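Local coordinates for phosphoprotein (Lettuce necrotic yellows virus, PDB 3T4R) that probably serves as a non-catalytic polymerase cofactor, holding the viral polymerase on its nucleoprotein-RNA template and chaperoning soluble nucleoprotein; the chain is the phosphoprotein's C-terminal domain, at residues R3-K8 with L28-L33; D14-I19 with K53-I58; L33-I38 with I59-A64. All blocks are in the same frame, centred on the assembly; numbering follows the deposited sequence. Where two conformers were deposited one is given.

Interaction 1: residues R3-K8 with L28-L33; sequences RIRHEK and LIVDFL
Arg5 and Lys8 both reach Asp31 in a salt-bridge network beside a small apolar contact, and together they join the N-terminal helix 4-14 to helix 27-33 in this compact helical domain. The two short helical segments run at 66° to each other with axes 10.1 Å apart, so long side chains have to span the gap. Arg5 does so with a bent chain: CG leaves anti to the backbone N (chi1 -169°), and turns at chi2 and chi3 then swing the guanidinium across to the aspartate. Its NH2 donates to Asp31 OD2 over 3.0 Å, while NE makes a second, weak bond to Asp31 OD1. The fit is not flat. The guanidinium and carboxylate planes lie 24° apart, and NH2 meets OD2 from above the carboxylate plane. NE is also shared, with a weak bond to the carbonyl oxygen of Pro27. Lys8, extended beyond CG, comes in at about a right angle to Asp31, but Lys8 NZ stays 3.7 Å from Asp31 OD1, a long salt bridge. The stronger partners of Lys8 NZ are the carbonyl oxygen of Val34 and the carboxylate of Asp36, so this buried residue has its ammonium gripped mainly by the link after helix 27-33 and the start of helix 36-41. Two positive groups near one carboxylate would tend to keep Asp31 ionised. Next to the charges, Val30 CG1 packs against the aliphatic parts of both basic residues, 3.5 Å from Arg5 CD and 3.7 Å from Lys8 CB. Tyr25 from the preceding loop also touches Val30. Lys8 also leans on Leu39 of helix 36-41, while Phe32 and Leu33 carry the packing of helix 27-33 over to the long helix 50-72.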
loop_
_atom_site.group_PDB
_atom_site.type_symbol
_atom_site.label_atom_id
_atom_site.label_comp_id
_atom_site.label_asym_id
_atom_site.label_seq_id
_atom_site.Cartn_x
_atom_site.Cartn_y
_atom_site.Cartn_z
ATOM N N ARG A 3 -4.558 14.402 5.337
ATOM C CA ARG A 3 -4.747 13.209 6.177
ATOM C C ARG A 3 -4.825 11.933 5.320
ATOM O O ARG A 3 -4.275 10.973 5.727
ATOM C CB ARG A 3 -5.978 13.344 7.109
ATOM N N ILE A 4 -5.479 11.946 4.144
ATOM C CA ILE A 4 -5.717 10.709 3.391
ATOM C C ILE A 4 -4.427 9.992 3.066
ATOM O O ILE A 4 -4.301 8.841 3.368
ATOM C CB ILE A 4 -6.457 10.907 2.080
ATOM C CG1 ILE A 4 -6.275 9.627 1.225
ATOM C CG2 ILE A 4 -5.949 12.257 1.370
ATOM C CD1 ILE A 4 -7.416 9.447 0.212
ATOM N N ARG A 5 -3.491 10.697 2.414
ATOM C CA ARG A 5 -2.145 10.141 2.129
ATOM C C ARG A 5 -1.430 9.680 3.434
ATOM O O ARG A 5 -0.920 8.575 3.533
ATOM C CB ARG A 5 -1.321 11.240 1.502
ATOM C CG ARG A 5 -0.030 10.804 0.919
ATOM C CD ARG A 5 -0.301 9.855 -0.260
ATOM N NE ARG A 5 -0.561 10.413 -1.610
ATOM C CZ ARG A 5 -0.711 11.686 -1.910
ATOM N NH1 ARG A 5 -0.594 12.583 -0.964
ATOM N NH2 ARG A 5 -0.964 12.071 -3.156
ATOM N N HIS A 6 -1.401 10.571 4.416
ATOM C CA HIS A 6 -0.937 10.277 5.734
ATOM C C HIS A 6 -1.530 8.935 6.179
ATOM O O HIS A 6 -0.798 8.082 6.653
ATOM C CB HIS A 6 -1.403 11.410 6.642
ATOM C CG HIS A 6 -1.002 11.259 8.068
ATOM N ND1 HIS A 6 0.157 11.790 8.576
ATOM C CD2 HIS A 6 -1.619 10.642 9.102
ATOM C CE1 HIS A 6 0.238 11.499 9.862
ATOM N NE2 HIS A 6 -0.819 10.785 10.199
ATOM N N GLU A 7 -2.835 8.736 6.042
ATOM C CA GLU A 7 -3.413 7.499 6.560
ATOM C C GLU A 7 -3.077 6.296 5.724
ATOM O O GLU A 7 -3.031 5.178 6.250
ATOM C CB GLU A 7 -4.913 7.579 6.674
ATOM C CG GLU A 7 -5.486 8.587 7.661
ATOM C CD GLU A 7 -5.070 8.370 9.082
ATOM O OE1 GLU A 7 -4.991 7.226 9.534
ATOM O OE2 GLU A 7 -4.788 9.362 9.761
ATOM N N LYS A 8 -2.830 6.506 4.435
ATOM C CA LYS A 8 -2.284 5.427 3.574
ATOM C C LYS A 8 -0.824 4.966 3.980
ATOM O O LYS A 8 -0.527 3.739 4.032
ATOM C CB LYS A 8 -2.323 5.856 2.088
ATOM C CG LYS A 8 -3.746 5.975 1.563
ATOM C CD LYS A 8 -3.792 6.314 0.113
ATOM C CE LYS A 8 -5.154 6.387 -0.244
ATOM N NZ LYS A 8 -5.360 6.569 -1.734
ATOM N N LEU A 28 2.350 9.777 -5.565
ATOM C CA LEU A 28 1.674 9.075 -6.670
ATOM C C LEU A 28 1.845 7.569 -6.554
ATOM O O LEU A 28 0.926 6.832 -6.813
ATOM C CB LEU A 28 2.235 9.514 -8.040
ATOM C CG LEU A 28 1.971 10.969 -8.438
ATOM C CD1 LEU A 28 2.299 11.194 -9.885
ATOM C CD2 LEU A 28 0.541 11.357 -8.174
ATOM N N ILE A 29 3.012 7.120 -6.098
ATOM C CA ILE A 29 3.205 5.688 -5.840
ATOM C C ILE A 29 2.392 5.243 -4.643
ATOM O O ILE A 29 1.746 4.195 -4.718
ATOM C CB ILE A 29 4.745 5.346 -5.640
ATOM C CG1 ILE A 29 5.501 5.794 -6.880
ATOM C CG2 ILE A 29 5.028 3.861 -5.176
ATOM C CD1 ILE A 29 6.391 4.789 -7.560
ATOM N N VAL A 30 2.408 5.978 -3.537
ATOM C CA VAL A 30 1.486 5.648 -2.419
ATOM C C VAL A 30 0.011 5.463 -2.913
ATOM O O VAL A 30 -0.669 4.455 -2.615
ATOM C CB VAL A 30 1.559 6.700 -1.248
ATOM C CG1 VAL A 30 0.502 6.407 -0.212
ATOM C CG2 VAL A 30 2.943 6.694 -0.574
ATOM N N ASP A 31 -0.476 6.441 -3.668
ATOM C CA ASP A 31 -1.818 6.400 -4.238
ATOM C C ASP A 31 -2.033 5.199 -5.102
ATOM O O ASP A 31 -3.078 4.600 -5.059
ATOM C CB ASP A 31 -2.133 7.659 -5.072
ATOM C CG ASP A 31 -2.358 8.907 -4.232
ATOM O OD1 ASP A 31 -2.680 8.832 -3.046
ATOM O OD2 ASP A 31 -2.315 9.982 -4.803
ATOM N N PHE A 32 -1.036 4.775 -5.834
ATOM C CA PHE A 32 -1.154 3.589 -6.682
ATOM C C PHE A 32 -1.129 2.259 -5.866
ATOM O O PHE A 32 -1.847 1.300 -6.153
ATOM C CB PHE A 32 -0.007 3.599 -7.660
ATOM C CG PHE A 32 0.026 2.417 -8.558
ATOM C CD1 PHE A 32 0.146 2.580 -9.889
ATOM C CD2 PHE A 32 -0.062 1.114 -8.049
ATOM C CE1 PHE A 32 0.192 1.460 -10.701
ATOM C CE2 PHE A 32 -0.054 0.016 -8.866
ATOM C CZ PHE A 32 0.068 0.183 -10.167
ATOM N N LEU A 33 -0.295 2.205 -4.854
ATOM C CA LEU A 33 -0.203 1.020 -4.081
ATOM C C LEU A 33 -1.412 0.814 -3.171
ATOM O O LEU A 33 -1.820 -0.330 -2.934
ATOM C CB LEU A 33 1.056 1.141 -3.223
ATOM C CG LEU A 33 2.389 1.110 -3.946
ATOM C CD1 LEU A 33 3.472 1.223 -2.930
ATOM C CD2 LEU A 33 2.607 -0.189 -4.645
#

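Interaction 2: residues D14-I19 with K53-I58; sequences DLDWEI and KIQNEI
Leu15 gives up its carbonyl oxygen to a side chain of the long helix 50-72, just beyond the end of helix 4-14, which a Schellman motif closes with Asp16, at positive phi, as the C-prime residue. The donor is Gln55 NE2, 2.9 Å from Leu15 O. The bond is bent, with an N-H...O angle of 145° and the donor tilted 35° from the carbonyl plane. Gln55 is extended beyond CG, sliding past the Leu15 side chain in the opposite direction. Leu15 CD1 presses against two isoleucines, 3.4 Å from both Ile54 CG2 and Ile58 CD1, tighter than usual carbon contact. Trp17 reaches helix 50-72 with the far end of its indole. Its CH2 lies 3.5 Å from Ile58 CG2, and the backbone oxygen of Gln55 sits at the ring edge, in plane, while the side-chain amide of Gln55 stands nearly perpendicular to the ring. The carboxylate of Asp16 is paired with Lys51 of helix 50-72 in a salt bridge. Around this junction, Leu12 of helix 4-14 backs both Trp17 and Ile58, Leu46, in the loop before helix 50-72, touches Leu15 and Ile54, and Ile38 of helix 36-41 packs on Ile54.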
loop_
_atom_site.group_PDB
_atom_site.type_symbol
_atom_site.label_atom_id
_atom_site.label_comp_id
_atom_site.label_asym_id
_atom_site.label_seq_id
_atom_site.Cartn_x
_atom_site.Cartn_y
_atom_site.Cartn_z
ATOM N N ASP A 14 1.385 -0.203 9.295
ATOM C CA ASP A 14 0.585 -1.070 10.131
ATOM C C ASP A 14 0.559 -2.416 9.498
ATOM O O ASP A 14 0.298 -3.402 10.165
ATOM C CB ASP A 14 -0.834 -0.552 10.217
ATOM C CG ASP A 14 -0.980 0.642 11.139
ATOM O OD1 ASP A 14 -0.103 0.899 12.010
ATOM O OD2 ASP A 14 -2.023 1.321 11.017
ATOM N N LEU A 15 0.802 -2.481 8.187
ATOM C CA LEU A 15 0.877 -3.768 7.492
ATOM C C LEU A 15 2.316 -4.293 7.354
ATOM O O LEU A 15 2.558 -5.250 6.650
ATOM C CB LEU A 15 0.242 -3.625 6.101
ATOM C CG LEU A 15 -1.252 -3.333 6.078
ATOM C CD1 LEU A 15 -1.687 -3.129 4.580
ATOM C CD2 LEU A 15 -2.100 -4.442 6.679
ATOM N N ASP A 16 3.253 -3.664 8.064
ATOM C CA ASP A 16 4.632 -4.162 8.239
ATOM C C ASP A 16 5.577 -3.830 7.129
ATOM O O ASP A 16 6.628 -4.309 7.104
ATOM C CB ASP A 16 4.666 -5.652 8.602
ATOM C CG ASP A 16 4.201 -5.893 10.045
ATOM O OD1 ASP A 16 4.709 -5.252 10.990
ATOM O OD2 ASP A 16 3.243 -6.684 10.209
ATOM N N TRP A 17 5.220 -2.904 6.261
ATOM C CA TRP A 17 6.179 -2.372 5.325
ATOM C C TRP A 17 7.192 -1.596 6.135
ATOM O O TRP A 17 6.830 -1.007 7.170
ATOM C CB TRP A 17 5.454 -1.458 4.295
ATOM C CG TRP A 17 5.221 -2.211 3.047
ATOM C CD1 TRP A 17 6.090 -2.353 2.030
ATOM C CD2 TRP A 17 4.075 -3.027 2.709
ATOM N NE1 TRP A 17 5.573 -3.192 1.057
ATOM C CE2 TRP A 17 4.328 -3.607 1.451
ATOM C CE3 TRP A 17 2.874 -3.314 3.343
ATOM C CZ2 TRP A 17 3.410 -4.483 0.817
ATOM C CZ3 TRP A 17 1.986 -4.151 2.741
ATOM C CH2 TRP A 17 2.255 -4.747 1.496
ATOM N N GLU A 18 8.448 -1.560 5.731
ATOM C CA GLU A 18 9.410 -0.902 6.616
ATOM C C GLU A 18 9.205 0.578 6.381
ATOM O O GLU A 18 8.884 0.994 5.270
ATOM C CB GLU A 18 10.842 -1.387 6.326
ATOM C CG GLU A 18 11.858 -1.536 7.528
ATOM C CD GLU A 18 11.460 -2.558 8.614
ATOM O OE1 GLU A 18 11.205 -3.720 8.234
ATOM O OE2 GLU A 18 11.403 -2.202 9.842
ATOM N N ILE A 19 9.353 1.367 7.435
ATOM C CA ILE A 19 9.222 2.819 7.402
ATOM C C ILE A 19 10.239 3.381 6.457
ATOM O O ILE A 19 9.933 4.316 5.728
ATOM C CB ILE A 19 9.370 3.394 8.810
ATOM C CG1 ILE A 19 8.014 3.841 9.336
ATOM C CG2 ILE A 19 10.169 4.654 8.827
ATOM C CD1 ILE A 19 7.247 2.820 9.956
ATOM N N LYS A 53 -5.091 -10.111 4.009
ATOM C CA LYS A 53 -5.930 -9.768 2.843
ATOM C C LYS A 53 -5.442 -8.500 2.123
ATOM O O LYS A 53 -5.135 -8.514 0.931
ATOM C CB LYS A 53 -7.399 -9.602 3.252
ATOM C CG LYS A 53 -8.463 -9.822 2.081
ATOM C CD LYS A 53 -9.828 -9.241 2.486
ATOM C CE LYS A 53 -10.369 -8.157 1.508
ATOM N NZ LYS A 53 -10.820 -8.651 0.159
ATOM N N ILE A 54 -5.338 -7.425 2.885
ATOM C CA ILE A 54 -4.904 -6.154 2.395
ATOM C C ILE A 54 -3.479 -6.158 1.908
ATOM O O ILE A 54 -3.213 -5.548 0.862
ATOM C CB ILE A 54 -5.061 -5.104 3.473
ATOM C CG1 ILE A 54 -6.511 -5.102 3.936
ATOM C CG2 ILE A 54 -4.639 -3.714 2.946
ATOM C CD1 ILE A 54 -6.770 -4.244 5.108
ATOM N N GLN A 55 -2.573 -6.791 2.653
ATOM C CA GLN A 55 -1.179 -6.954 2.240
ATOM C C GLN A 55 -1.140 -7.606 0.862
ATOM O O GLN A 55 -0.385 -7.152 0.002
ATOM C CB GLN A 55 -0.413 -7.881 3.182
ATOM C CG GLN A 55 0.004 -7.288 4.496
ATOM C CD GLN A 55 0.629 -8.321 5.419
ATOM O OE1 GLN A 55 0.526 -9.541 5.181
ATOM N NE2 GLN A 55 1.261 -7.860 6.483
ATOM N N ASN A 56 -1.933 -8.659 0.664
ATOM C CA ASN A 56 -2.040 -9.311 -0.626
ATOM C C ASN A 56 -2.482 -8.307 -1.735
ATOM O O ASN A 56 -1.952 -8.321 -2.865
ATOM C CB ASN A 56 -2.988 -10.524 -0.559
ATOM C CG ASN A 56 -2.358 -11.738 0.152
ATOM O OD1 ASN A 56 -1.125 -11.924 0.106
ATOM N ND2 ASN A 56 -3.209 -12.616 0.735
ATOM N N GLU A 57 -3.461 -7.486 -1.436
ATOM C CA GLU A 57 -3.949 -6.519 -2.425
ATOM C C GLU A 57 -2.850 -5.524 -2.801
ATOM O O GLU A 57 -2.716 -5.173 -3.974
ATOM C CB GLU A 57 -5.191 -5.753 -1.915
ATOM C CG GLU A 57 -6.431 -6.602 -1.771
ATOM C CD GLU A 57 -7.446 -6.339 -2.827
ATOM O OE1 GLU A 57 -7.055 -6.206 -4.017
ATOM O OE2 GLU A 57 -8.657 -6.289 -2.490
ATOM N N ILE A 58 -2.113 -5.040 -1.813
ATOM C CA ILE A 58 -1.081 -4.030 -2.027
ATOM C C ILE A 58 0.121 -4.618 -2.825
ATOM O O ILE A 58 0.690 -3.973 -3.735
ATOM C CB ILE A 58 -0.605 -3.503 -0.676
ATOM C CG1 ILE A 58 -1.695 -2.552 -0.112
ATOM C CG2 ILE A 58 0.654 -2.660 -0.802
ATOM C CD1 ILE A 58 -1.496 -2.213 1.314
#

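Interaction 3: residues L33-I38 with I59-A64; sequences LVPDDI and IENHIA
Asn61 and Leu33 bury most of the surface here, with His62 next, where the tight turn between helix 27-33 and helix 36-41 is tied to the long C-terminal helix 50-72 of the helical bundle. Leu33 closes the first of these helices, and Val34 is the first residue to leave helical geometry. Pro35 follows as the N-cap residue of the next. Asn61 faces this turn from the long helix, its CG anti to the carbonyl carbon and beside the backbone N (chi1 -74°), which carries the amide out to the carbonyl of Leu33. Two apolar side chains flank the amide nitrogen. Pro35 CD comes within 3.3 Å of Asn61 ND2 and Ile38 CD1 within 3.5 Å of it, both approaching from the direction opposite to the asparagine, and Phe32 also touches this side chain. Leu33 makes a second contact one residue along: its CD2 lies 3.6 Å from His62 CA and 3.7 Å from His62 CB, the two side chains lying side by side and pointing the same way. Tyr25, from the loop before helix 27-33, touches both. The single polar link is nearly straight. Asn61 ND2 donates to Leu33 O over 2.8 Å at 168°, with the oxygen in the amide plane of Asn61 and the nitrogen well above the carbonyl plane of Leu33.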
loop_
_atom_site.group_PDB
_atom_site.type_symbol
_atom_site.label_atom_id
_atom_site.label_comp_id
_atom_site.label_asym_id
_atom_site.label_seq_id
_atom_site.Cartn_x
_atom_site.Cartn_y
_atom_site.Cartn_z
ATOM N N LEU A 33 -0.295 2.205 -4.854
ATOM C CA LEU A 33 -0.203 1.020 -4.081
ATOM C C LEU A 33 -1.412 0.814 -3.171
ATOM O O LEU A 33 -1.820 -0.330 -2.934
ATOM C CB LEU A 33 1.056 1.141 -3.223
ATOM C CG LEU A 33 2.389 1.110 -3.946
ATOM C CD1 LEU A 33 3.472 1.223 -2.930
ATOM C CD2 LEU A 33 2.607 -0.189 -4.645
ATOM N N VAL A 34 -1.905 1.895 -2.618
ATOM C CA VAL A 34 -3.038 1.917 -1.660
ATOM C C VAL A 34 -4.134 2.816 -2.239
ATOM O O VAL A 34 -4.291 3.952 -1.892
ATOM C CB VAL A 34 -2.607 2.429 -0.296
ATOM C CG1 VAL A 34 -3.719 2.137 0.702
ATOM C CG2 VAL A 34 -1.331 1.677 0.209
ATOM N N PRO A 35 -4.865 2.293 -3.218
ATOM C CA PRO A 35 -5.996 3.034 -3.702
ATOM C C PRO A 35 -7.009 3.256 -2.537
ATOM O O PRO A 35 -6.879 2.546 -1.517
ATOM C CB PRO A 35 -6.571 2.091 -4.782
ATOM C CG PRO A 35 -5.373 1.156 -5.153
ATOM C CD PRO A 35 -4.657 0.979 -3.903
ATOM N N ASP A 36 -7.983 4.172 -2.666
ATOM C CA ASP A 36 -8.908 4.500 -1.563
ATOM C C ASP A 36 -9.780 3.299 -1.096
ATOM O O ASP A 36 -10.221 3.253 0.018
ATOM C CB ASP A 36 -9.881 5.624 -1.983
ATOM C CG ASP A 36 -9.163 6.917 -2.458
ATOM O OD1 ASP A 36 -8.037 7.137 -2.013
ATOM O OD2 ASP A 36 -9.715 7.716 -3.276
ATOM N N ASP A 37 -10.086 2.383 -1.993
ATOM C CA ASP A 37 -10.846 1.176 -1.690
ATOM C C ASP A 37 -10.055 0.281 -0.750
ATOM O O ASP A 37 -10.613 -0.438 0.038
ATOM C CB ASP A 37 -11.266 0.410 -2.966
ATOM C CG ASP A 37 -10.061 -0.086 -3.844
ATOM O OD1 ASP A 37 -9.903 -1.319 -4.065
ATOM O OD2 ASP A 37 -9.314 0.760 -4.384
ATOM N N ILE A 38 -8.733 0.302 -0.876
ATOM C CA ILE A 38 -7.867 -0.521 -0.004
ATOM C C ILE A 38 -7.707 0.083 1.389
ATOM O O ILE A 38 -7.817 -0.615 2.398
ATOM C CB ILE A 38 -6.515 -0.863 -0.694
ATOM C CG1 ILE A 38 -6.796 -1.797 -1.904
ATOM C CG2 ILE A 38 -5.528 -1.498 0.310
ATOM C CD1 ILE A 38 -5.579 -2.250 -2.602
ATOM N N ILE A 59 0.511 -5.817 -2.463
ATOM C CA ILE A 59 1.541 -6.623 -3.217
ATOM C C ILE A 59 1.148 -6.822 -4.669
ATOM O O ILE A 59 1.946 -6.592 -5.536
ATOM C CB ILE A 59 1.840 -7.989 -2.585
ATOM C CG1 ILE A 59 2.420 -7.770 -1.174
ATOM C CG2 ILE A 59 2.871 -8.733 -3.431
ATOM C CD1 ILE A 59 2.923 -8.892 -0.582
ATOM N N GLU A 60 -0.131 -7.080 -4.917
ATOM C CA GLU A 60 -0.601 -7.138 -6.289
ATOM C C GLU A 60 -0.364 -5.830 -7.053
ATOM O O GLU A 60 0.043 -5.849 -8.198
ATOM C CB GLU A 60 -2.056 -7.554 -6.326
ATOM C CG GLU A 60 -2.304 -8.691 -7.227
ATOM C CD GLU A 60 -1.944 -10.028 -6.585
ATOM O OE1 GLU A 60 -2.624 -10.327 -5.527
ATOM O OE2 GLU A 60 -1.002 -10.781 -7.138
ATOM N N ASN A 61 -0.552 -4.701 -6.394
ATOM C CA ASN A 61 -0.437 -3.419 -6.997
ATOM C C ASN A 61 1.001 -3.146 -7.151
ATOM O O ASN A 61 1.395 -2.512 -8.067
ATOM C CB ASN A 61 -1.016 -2.353 -6.077
ATOM C CG ASN A 61 -2.541 -2.359 -6.031
ATOM O OD1 ASN A 61 -3.196 -2.909 -6.898
ATOM N ND2 ASN A 61 -3.100 -1.715 -5.023
ATOM N N HIS A 62 1.813 -3.565 -6.213
ATOM C CA HIS A 62 3.235 -3.315 -6.336
ATOM C C HIS A 62 3.816 -4.125 -7.457
ATOM O O HIS A 62 4.743 -3.688 -8.078
ATOM C CB HIS A 62 3.939 -3.643 -5.029
ATOM C CG HIS A 62 5.346 -3.143 -4.938
ATOM N ND1 HIS A 62 5.844 -2.589 -3.767
ATOM C CD2 HIS A 62 6.379 -3.142 -5.858
ATOM C CE1 HIS A 62 7.125 -2.272 -3.971
ATOM N NE2 HIS A 62 7.472 -2.598 -5.230
ATOM N N ILE A 63 3.264 -5.317 -7.684
ATOM C CA ILE A 63 3.664 -6.249 -8.762
ATOM C C ILE A 63 3.377 -5.562 -10.088
ATOM O O ILE A 63 4.243 -5.481 -10.927
ATOM C CB ILE A 63 2.882 -7.631 -8.663
ATOM C CG1 ILE A 63 3.444 -8.536 -7.596
ATOM C CG2 ILE A 63 2.788 -8.349 -9.970
ATOM C CD1 ILE A 63 2.373 -9.453 -7.052
ATOM N N ALA A 64 2.165 -5.039 -10.230
ATOM C CA ALA A 64 1.771 -4.246 -11.385
ATOM C C ALA A 64 2.785 -3.147 -11.693
ATOM O O ALA A 64 3.182 -2.998 -12.832
ATOM C CB ALA A 64 0.368 -3.668 -11.209
#

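The three contacts meet round the turn at residues 33-38. Lys8 of interaction 1 enters interaction 3 directly, its NZ 2.8 Å from both Asp36 OD1 and Val34 O, and Leu33 ends one segment of interaction 1 and begins one of interaction 3. Interactions 2 and 3 use successive portions of helix 50-72, their centres about 10 Å apart, and Ile38 CG2 lies 3.6 Å from Ile54 CG2 between them. Interactions 1 and 2 are about 13 Å apart at their centres, linked by packing of Leu33 O on Ile58 CG1. A bound magnesium ion lies about 5 Å from the side chain of Lys8 and about 8 Å from that of Pro35.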